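PDB 4B6W: tubulin-specific chaperone from Trypanosoma brucei, which probably binds alpha-tubulin and microtubule plus ends as tubulin-binding cofactor B, a chaperone whose ubiquitin-like domain makes up this chain. Local coordinates for residues A[45-50]-A[59-64]; A[6-11]-A[75-80]; A[19-24]-A[32-37]. One frame throughout, in Å; residues are numbered along the deposited sequence.

All three contacts belong to one ubiquitin-like domain, a mixed five-strand sheet with helix 27-35 packed on it, and all are partly buried. Contact 2 is the most regular: two parallel central strands joined by backbone bonds, L7, I78 and V80 buried and the other face polar and more exposed. Contact 1 joins the next strand to a loop, with stacked amides and waters on its more exposed side and L47, L49 and M61 in the core. Contact 3 ties outer strand 15-22 to segment 32-37 purely through side chains, partly exposed polar groups beside buried Y21 and V34. L7 and V80 of contact 2 also touch contact 3, and Q48 and I50 of contact 1 pair with contact 2.

Contact 1: residues A[45-50]-A[59-64]; sequences MQLQLI and KNMAND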
# COMPACT_ATOMS: atom_id res chain seq x y z
N MSE A 45 1.91 8.62 -5.51
CA MSE A 45 1.65 7.79 -4.33
C MSE A 45 2.95 7.38 -3.68
O MSE A 45 3.90 6.94 -4.36
CB MSE A 45 0.98 6.49 -4.69
CG MSE A 45 -0.37 6.53 -5.29
SE MSE A 45 -0.92 4.61 -5.53
CE MSE A 45 -2.66 4.90 -6.46
N GLN A 46 2.96 7.49 -2.36
CA GLN A 46 3.87 6.73 -1.52
C GLN A 46 3.03 5.73 -0.76
O GLN A 46 1.93 6.06 -0.34
CB GLN A 46 4.60 7.65 -0.56
CG GLN A 46 5.58 8.54 -1.25
CD GLN A 46 6.44 9.39 -0.32
OE1 GLN A 46 7.21 10.21 -0.80
NE2 GLN A 46 6.30 9.21 0.99
N LEU A 47 3.54 4.51 -0.61
CA LEU A 47 2.92 3.45 0.20
C LEU A 47 3.65 3.29 1.56
O LEU A 47 4.84 2.99 1.62
CB LEU A 47 2.88 2.11 -0.57
CG LEU A 47 2.07 2.01 -1.91
CD1 LEU A 47 2.07 0.56 -2.43
CD2 LEU A 47 0.61 2.56 -1.85
N GLN A 48 2.91 3.54 2.64
CA GLN A 48 3.35 3.36 4.02
C GLN A 48 2.84 1.99 4.51
O GLN A 48 1.65 1.72 4.41
CB GLN A 48 2.74 4.49 4.89
CG GLN A 48 3.11 4.44 6.37
CD GLN A 48 2.38 5.46 7.20
OE1 GLN A 48 1.58 6.24 6.69
NE2 GLN A 48 2.64 5.46 8.49
N LEU A 49 3.71 1.14 5.04
CA LEU A 49 3.29 -0.18 5.53
C LEU A 49 3.18 -0.03 7.03
O LEU A 49 4.14 0.37 7.71
CB LEU A 49 4.28 -1.30 5.15
CG LEU A 49 3.85 -2.75 5.48
CD1 LEU A 49 2.58 -3.14 4.73
CD2 LEU A 49 4.99 -3.78 5.28
N ILE A 50 1.97 -0.30 7.54
CA ILE A 50 1.68 -0.25 8.96
C ILE A 50 1.34 -1.66 9.40
O ILE A 50 0.60 -2.35 8.74
CB ILE A 50 0.51 0.70 9.26
CG1 ILE A 50 0.77 2.10 8.66
CG2 ILE A 50 0.26 0.82 10.78
CD1 ILE A 50 -0.51 2.94 8.37
N LYS A 59 7.83 3.84 5.92
CA LYS A 59 7.06 5.03 5.58
C LYS A 59 6.82 5.24 4.07
O LYS A 59 5.91 5.95 3.67
CB LYS A 59 7.68 6.25 6.25
CG LYS A 59 9.12 6.56 5.92
CD LYS A 59 9.70 7.53 6.94
CE LYS A 59 10.96 8.18 6.41
NZ LYS A 59 11.96 7.13 6.11
N ASN A 60 7.66 4.63 3.23
CA ASN A 60 7.60 4.86 1.77
C ASN A 60 8.25 3.75 0.95
O ASN A 60 9.41 3.86 0.57
CB ASN A 60 8.28 6.20 1.46
CG ASN A 60 8.32 6.52 -0.03
OD1 ASN A 60 9.19 7.28 -0.49
ND2 ASN A 60 7.40 5.93 -0.79
N MSE A 61 7.52 2.68 0.66
CA MSE A 61 8.14 1.52 -0.00
C MSE A 61 8.56 1.84 -1.44
O MSE A 61 7.83 2.48 -2.20
CB MSE A 61 7.20 0.32 0.04
CG MSE A 61 6.84 -0.12 1.46
SE MSE A 61 5.65 -1.70 1.55
CE MSE A 61 3.91 -0.83 1.15
N ALA A 62 9.74 1.35 -1.81
CA ALA A 62 10.37 1.66 -3.08
C ALA A 62 9.68 0.88 -4.18
O ALA A 62 9.48 -0.34 -4.05
CB ALA A 62 11.91 1.32 -3.02
N ASN A 63 9.32 1.58 -5.27
CA ASN A 63 8.65 0.96 -6.41
C ASN A 63 9.28 -0.30 -6.96
O ASN A 63 8.57 -1.18 -7.43
CB ASN A 63 8.55 1.96 -7.56
CG ASN A 63 7.53 3.02 -7.32
OD1 ASN A 63 6.76 2.92 -6.39
ND2 ASN A 63 7.53 4.05 -8.15
N ASP A 64 10.61 -0.39 -6.96
CA ASP A 64 11.31 -1.54 -7.55
C ASP A 64 11.48 -2.74 -6.62
O ASP A 64 11.99 -3.77 -7.05
CB ASP A 64 12.68 -1.14 -8.14
CG ASP A 64 13.74 -0.81 -7.08
OD1 ASP A 64 13.41 -0.27 -6.00
OD2 ASP A 64 14.94 -1.07 -7.37
O HOH W 1 5.10 8.28 3.08
O HOH W 2 6.09 4.37 -2.10
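The carboxamides of Q46 and N60 lie flat on one another, their planes only 10° apart, with CD of Q46 3.4 Å from CG of N60. The two side chains cross at about a right angle, so the N60 group also reaches back along the Q46 chain, its ND2 lying close to CB and CG. Q46 is extended beyond CG, and N60 brings its amide here with CG anti to the backbone N. In this ubiquitin-like fold the contact joins strand 45-50 to the loop that follows strand 56-58, where the sheet's edge gives way to irregular chain.

The backbone holds the two segments together at one point: M61 N donates to L47 O at 2.9 Å, nearly straight at 166° and in the carbonyl plane. The same oxygen receives a CA-H...O contact from N60. Two waters bridge the segments on either side of this bond along the loop. One donates to K59 O and accepts a weak bond from Q46 NE2; the other accepts from L47 N and donates to M61 O.

Q48 sets its CB against K59 O, while its own amide NE2 is bonded to T56. On the helix-facing side the packing turns apolar. The selenomethionine M61 is buried, running along the strand toward L47 and L49, and it also touches I27 of helix 27-35 and Y70; L47 leans on I27 and I30 of that helix too. M61 is straight as far as SE and then bends (chi3 -79°), which carries its methyl CE to 3.6 Å from L47 CB, while SE itself sits 3.9 Å from L49 CB.

Contact 2: residues A[6-11]-A[75-80]; sequences SLTHSA and EFVIHV
Strands 6-9 and 77-80 run parallel in the sheet, their short axes 4.5 Å apart at closest approach and 23° from alignment. S6 pairs with V77, L7 with I78, T8 with H79 and H9 with V80. The bonds alternate as parallel pairing requires: S6 and T8 each use both N and O, reaching F76 O, I78 N, I78 O and V80 N in turn. Beyond the strand, S10 N closes the run with a short bond of 2.7 Å to V80 O, straight at 170°.

T8 and H79 carry the polar face. OG1 of T8 meets ND1 of H79 at 2.7 Å, approaching the imidazole at its edge and near its plane; either could donate. A chi1 of 59° places that hydroxyl between the backbone N and the carbonyl carbon, while H79 throws its ring anti to its own N and back over the neighbouring strand. CE1 and NE2 of the ring then lie against S10. Nearby, CG2 of V77 rests 3.5 Å from S6 OG, and a water links that hydroxyl to F76 O.

The other face is mostly apolar. L7 and I78 lie side by side, CD2 of L7 3.7 Å from I78 CB, and V80 CG1 packs near CD2 of H9. That histidine is the polar exception: its ring stacks with F38 and is bonded through its nitrogens to S12 and T40.

This pairing of first and last strands is a hallmark of the ubiquitin-like fold. Strand 15-22 flanks 2-9 and strand 45-50 flanks 77-82, while V34 of helix 27-35 sits over L7 and V80.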
# COMPACT_ATOMS: atom_id res chain seq x y z
N SER A 6 -5.42 -4.32 4.34
CA SER A 6 -6.42 -3.30 4.02
C SER A 6 -5.75 -2.05 3.45
O SER A 6 -4.56 -1.86 3.57
CB SER A 6 -7.32 -2.97 5.22
OG SER A 6 -6.58 -2.79 6.39
N LEU A 7 -6.52 -1.20 2.80
CA LEU A 7 -5.96 0.00 2.21
C LEU A 7 -6.69 1.17 2.80
O LEU A 7 -7.94 1.17 2.90
CB LEU A 7 -6.15 0.03 0.71
CG LEU A 7 -5.59 -1.07 -0.17
CD1 LEU A 7 -6.02 -0.84 -1.63
CD2 LEU A 7 -4.08 -1.10 -0.05
N THR A 8 -5.89 2.17 3.19
CA THR A 8 -6.35 3.46 3.63
C THR A 8 -5.73 4.53 2.71
O THR A 8 -4.82 4.23 1.94
CB THR A 8 -5.96 3.71 5.09
OG1 THR A 8 -4.52 3.64 5.21
CG2 THR A 8 -6.59 2.68 6.02
N HIS A 9 -6.23 5.75 2.79
CA HIS A 9 -5.84 6.82 1.87
C HIS A 9 -5.71 8.13 2.61
O HIS A 9 -6.65 8.56 3.22
CB HIS A 9 -6.91 6.96 0.78
CG HIS A 9 -6.52 7.89 -0.32
ND1 HIS A 9 -7.33 8.91 -0.77
CD2 HIS A 9 -5.38 7.97 -1.06
CE1 HIS A 9 -6.70 9.57 -1.73
NE2 HIS A 9 -5.51 9.03 -1.91
N SER A 10 -4.56 8.80 2.49
CA SER A 10 -4.28 10.04 3.23
C SER A 10 -5.19 11.23 2.90
O SER A 10 -5.21 12.21 3.66
CB SER A 10 -2.82 10.48 3.03
OG SER A 10 -2.58 11.04 1.75
N ALA A 11 -5.92 11.16 1.78
CA ALA A 11 -6.73 12.27 1.29
C ALA A 11 -8.19 11.91 1.21
O ALA A 11 -8.94 12.60 0.57
CB ALA A 11 -6.25 12.69 -0.07
N GLU A 75 -3.06 -8.87 7.72
CA GLU A 75 -3.73 -7.93 8.62
C GLU A 75 -2.97 -6.62 8.77
O GLU A 75 -3.35 -5.77 9.57
CB GLU A 75 -4.05 -8.56 9.98
CG GLU A 75 -4.46 -10.07 9.98
CD GLU A 75 -5.58 -10.40 8.98
OE1 GLU A 75 -6.37 -9.46 8.67
OE2 GLU A 75 -5.69 -11.61 8.53
N PHE A 76 -1.92 -6.46 7.97
CA PHE A 76 -1.15 -5.23 7.89
C PHE A 76 -1.95 -4.23 7.05
O PHE A 76 -2.89 -4.64 6.38
CB PHE A 76 0.21 -5.48 7.23
CG PHE A 76 1.28 -5.95 8.18
CD1 PHE A 76 0.98 -6.72 9.28
CD2 PHE A 76 2.61 -5.66 7.91
CE1 PHE A 76 1.99 -7.16 10.13
CE2 PHE A 76 3.63 -6.12 8.75
CZ PHE A 76 3.31 -6.86 9.86
N VAL A 77 -1.55 -2.95 7.08
CA VAL A 77 -2.30 -1.90 6.42
C VAL A 77 -1.37 -1.17 5.49
O VAL A 77 -0.27 -0.74 5.88
CB VAL A 77 -2.91 -0.91 7.46
CG1 VAL A 77 -3.59 0.26 6.79
CG2 VAL A 77 -3.89 -1.64 8.38
N ILE A 78 -1.77 -1.07 4.23
CA ILE A 78 -1.01 -0.26 3.30
C ILE A 78 -1.74 1.07 3.24
O ILE A 78 -2.92 1.11 2.82
CB ILE A 78 -0.93 -0.88 1.90
CG1 ILE A 78 0.01 -2.10 1.87
CG2 ILE A 78 -0.42 0.15 0.90
CD1 ILE A 78 0.05 -2.81 0.55
N HIS A 79 -1.07 2.14 3.69
CA HIS A 79 -1.66 3.48 3.71
C HIS A 79 -1.12 4.27 2.53
O HIS A 79 0.09 4.34 2.32
CB HIS A 79 -1.34 4.18 5.03
CG HIS A 79 -1.81 5.59 5.11
ND1 HIS A 79 -3.15 5.94 5.10
CD2 HIS A 79 -1.12 6.76 5.23
CE1 HIS A 79 -3.27 7.25 5.21
NE2 HIS A 79 -2.05 7.77 5.29
N VAL A 80 -2.02 4.82 1.73
CA VAL A 80 -1.64 5.54 0.52
C VAL A 80 -1.51 7.06 0.79
O VAL A 80 -2.50 7.73 1.07
CB VAL A 80 -2.66 5.26 -0.62
CG1 VAL A 80 -2.27 5.98 -1.89
CG2 VAL A 80 -2.78 3.75 -0.84
O HOH W 3 -5.52 -4.93 7.44

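Contact 3: residues A[19-24]-A[32-37]; sequences KRYGLA and ENVFTH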
# COMPACT_ATOMS: atom_id res chain seq x y z
N LYS A 19 -7.66 -6.96 0.91
CA LYS A 19 -7.00 -7.03 -0.40
C LYS A 19 -5.95 -8.10 -0.34
O LYS A 19 -5.26 -8.22 0.66
CB LYS A 19 -6.34 -5.70 -0.77
CG LYS A 19 -7.33 -4.60 -1.10
CD LYS A 19 -8.03 -4.82 -2.46
CE LYS A 19 -7.09 -4.52 -3.64
NZ LYS A 19 -7.75 -4.78 -4.95
N ARG A 20 -5.85 -8.89 -1.39
CA ARG A 20 -4.83 -9.93 -1.45
C ARG A 20 -3.79 -9.55 -2.49
O ARG A 20 -4.14 -9.29 -3.65
CB ARG A 20 -5.44 -11.27 -1.82
CG ARG A 20 -6.44 -11.78 -0.81
CD ARG A 20 -6.57 -13.32 -0.88
NE ARG A 20 -6.32 -13.79 0.47
CZ ARG A 20 -5.40 -14.66 0.85
NH1 ARG A 20 -4.62 -15.29 0.00
NH2 ARG A 20 -5.30 -14.93 2.13
N TYR A 21 -2.53 -9.53 -2.05
CA TYR A 21 -1.34 -9.35 -2.90
C TYR A 21 -0.34 -10.48 -2.73
O TYR A 21 -0.18 -11.04 -1.63
CB TYR A 21 -0.67 -8.05 -2.55
CG TYR A 21 -1.53 -6.85 -2.87
CD1 TYR A 21 -1.86 -6.53 -4.20
CD2 TYR A 21 -2.06 -6.06 -1.86
CE1 TYR A 21 -2.65 -5.42 -4.51
CE2 TYR A 21 -2.85 -4.96 -2.17
CZ TYR A 21 -3.15 -4.64 -3.48
OH TYR A 21 -3.95 -3.54 -3.75
N GLY A 22 0.35 -10.80 -3.81
CA GLY A 22 1.53 -11.66 -3.73
C GLY A 22 2.68 -10.89 -3.09
O GLY A 22 2.90 -9.74 -3.40
N LEU A 23 3.41 -11.50 -2.19
CA LEU A 23 4.61 -10.87 -1.62
C LEU A 23 5.70 -10.70 -2.68
O LEU A 23 6.55 -9.87 -2.55
CB LEU A 23 5.15 -11.72 -0.46
CG LEU A 23 4.28 -11.83 0.79
CD1 LEU A 23 4.93 -12.81 1.81
CD2 LEU A 23 4.10 -10.47 1.39
N ALA A 24 5.65 -11.51 -3.73
CA ALA A 24 6.54 -11.36 -4.86
C ALA A 24 6.21 -10.12 -5.73
O ALA A 24 7.02 -9.74 -6.56
CB ALA A 24 6.57 -12.66 -5.72
N GLU A 32 -0.54 0.23 -9.04
CA GLU A 32 -1.42 0.14 -10.20
C GLU A 32 -2.79 -0.32 -9.78
O GLU A 32 -3.79 0.29 -10.15
CB GLU A 32 -0.88 -0.85 -11.23
CG GLU A 32 0.26 -0.31 -12.05
CD GLU A 32 -0.15 0.90 -12.85
OE1 GLU A 32 -1.18 0.79 -13.57
OE2 GLU A 32 0.55 1.94 -12.75
N ASN A 33 -2.82 -1.42 -9.05
CA ASN A 33 -4.04 -1.96 -8.49
C ASN A 33 -4.75 -1.02 -7.53
O ASN A 33 -5.96 -0.86 -7.60
CB ASN A 33 -3.75 -3.26 -7.75
CG ASN A 33 -4.99 -3.92 -7.29
OD1 ASN A 33 -5.30 -3.92 -6.09
ND2 ASN A 33 -5.77 -4.42 -8.24
N VAL A 34 -3.97 -0.39 -6.66
CA VAL A 34 -4.47 0.63 -5.73
C VAL A 34 -5.21 1.76 -6.45
O VAL A 34 -6.21 2.26 -5.96
CB VAL A 34 -3.33 1.18 -4.84
CG1 VAL A 34 -3.82 2.35 -4.01
CG2 VAL A 34 -2.83 0.10 -3.91
N PHE A 35 -4.73 2.13 -7.64
CA PHE A 35 -5.39 3.15 -8.48
C PHE A 35 -6.84 2.82 -8.80
O PHE A 35 -7.67 3.71 -8.93
CB PHE A 35 -4.60 3.34 -9.78
CG PHE A 35 -5.22 4.34 -10.73
CD1 PHE A 35 -6.21 3.95 -11.64
CD2 PHE A 35 -4.80 5.66 -10.73
CE1 PHE A 35 -6.79 4.86 -12.54
CE2 PHE A 35 -5.36 6.59 -11.63
CZ PHE A 35 -6.36 6.19 -12.54
N THR A 36 -7.15 1.52 -8.91
CA THR A 36 -8.54 1.08 -9.16
C THR A 36 -9.51 1.48 -8.01
O THR A 36 -10.70 1.63 -8.22
CB THR A 36 -8.63 -0.45 -9.53
OG1 THR A 36 -8.37 -1.27 -8.40
CG2 THR A 36 -7.61 -0.80 -10.60
N HIS A 37 -8.97 1.69 -6.81
CA HIS A 37 -9.78 2.10 -5.66
C HIS A 37 -9.73 3.60 -5.34
O HIS A 37 -10.74 4.19 -5.06
CB HIS A 37 -9.36 1.32 -4.40
CG HIS A 37 -9.47 -0.17 -4.55
ND1 HIS A 37 -10.68 -0.83 -4.57
CD2 HIS A 37 -8.52 -1.12 -4.71
CE1 HIS A 37 -10.46 -2.12 -4.71
NE2 HIS A 37 -9.16 -2.33 -4.80
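Three hydrogen bonds join K19 and Y21 of strand 15-22 to N33 of helix 27-35 and to H37, which follows shortly after; they tie an outermost strand of the ubiquitin-like sheet to the helix packed on that sheet. Two meet at OD1 of N33: K19 NZ donates at 2.8 Å and the hydroxyl OH of Y21 at 2.7 Å, each in the carbonyl plane and on a lone pair. The tyrosine ring and the amide stand 83° apart, with the oxygen lying at the ring's edge. The third runs from K19 NZ to NE2 of H37, 2.8 Å long and practically in the imidazole plane. K19 gets there by a doubly bent chain (chi2 -72°, chi3 -74°) that turns its ammonium to meet the two acceptors from the opposite direction.

Within segment 32-37, T36 OG1 donates to N33 O, which also accepts from T36 N, and the same hydroxyl oxygen lies over one face of the H37 ring, toward its rim.

Van der Waals contact is slight: V34 CG2 lies 3.8 Å from the phenol oxygen OH of Y21, and Y21 otherwise leans on V5 and L67.

Because H37 NE2 accepts from the ammonium group, its imidazole is probably neutral with the proton on ND1, and the nearby lysine charge would disfavour protonation.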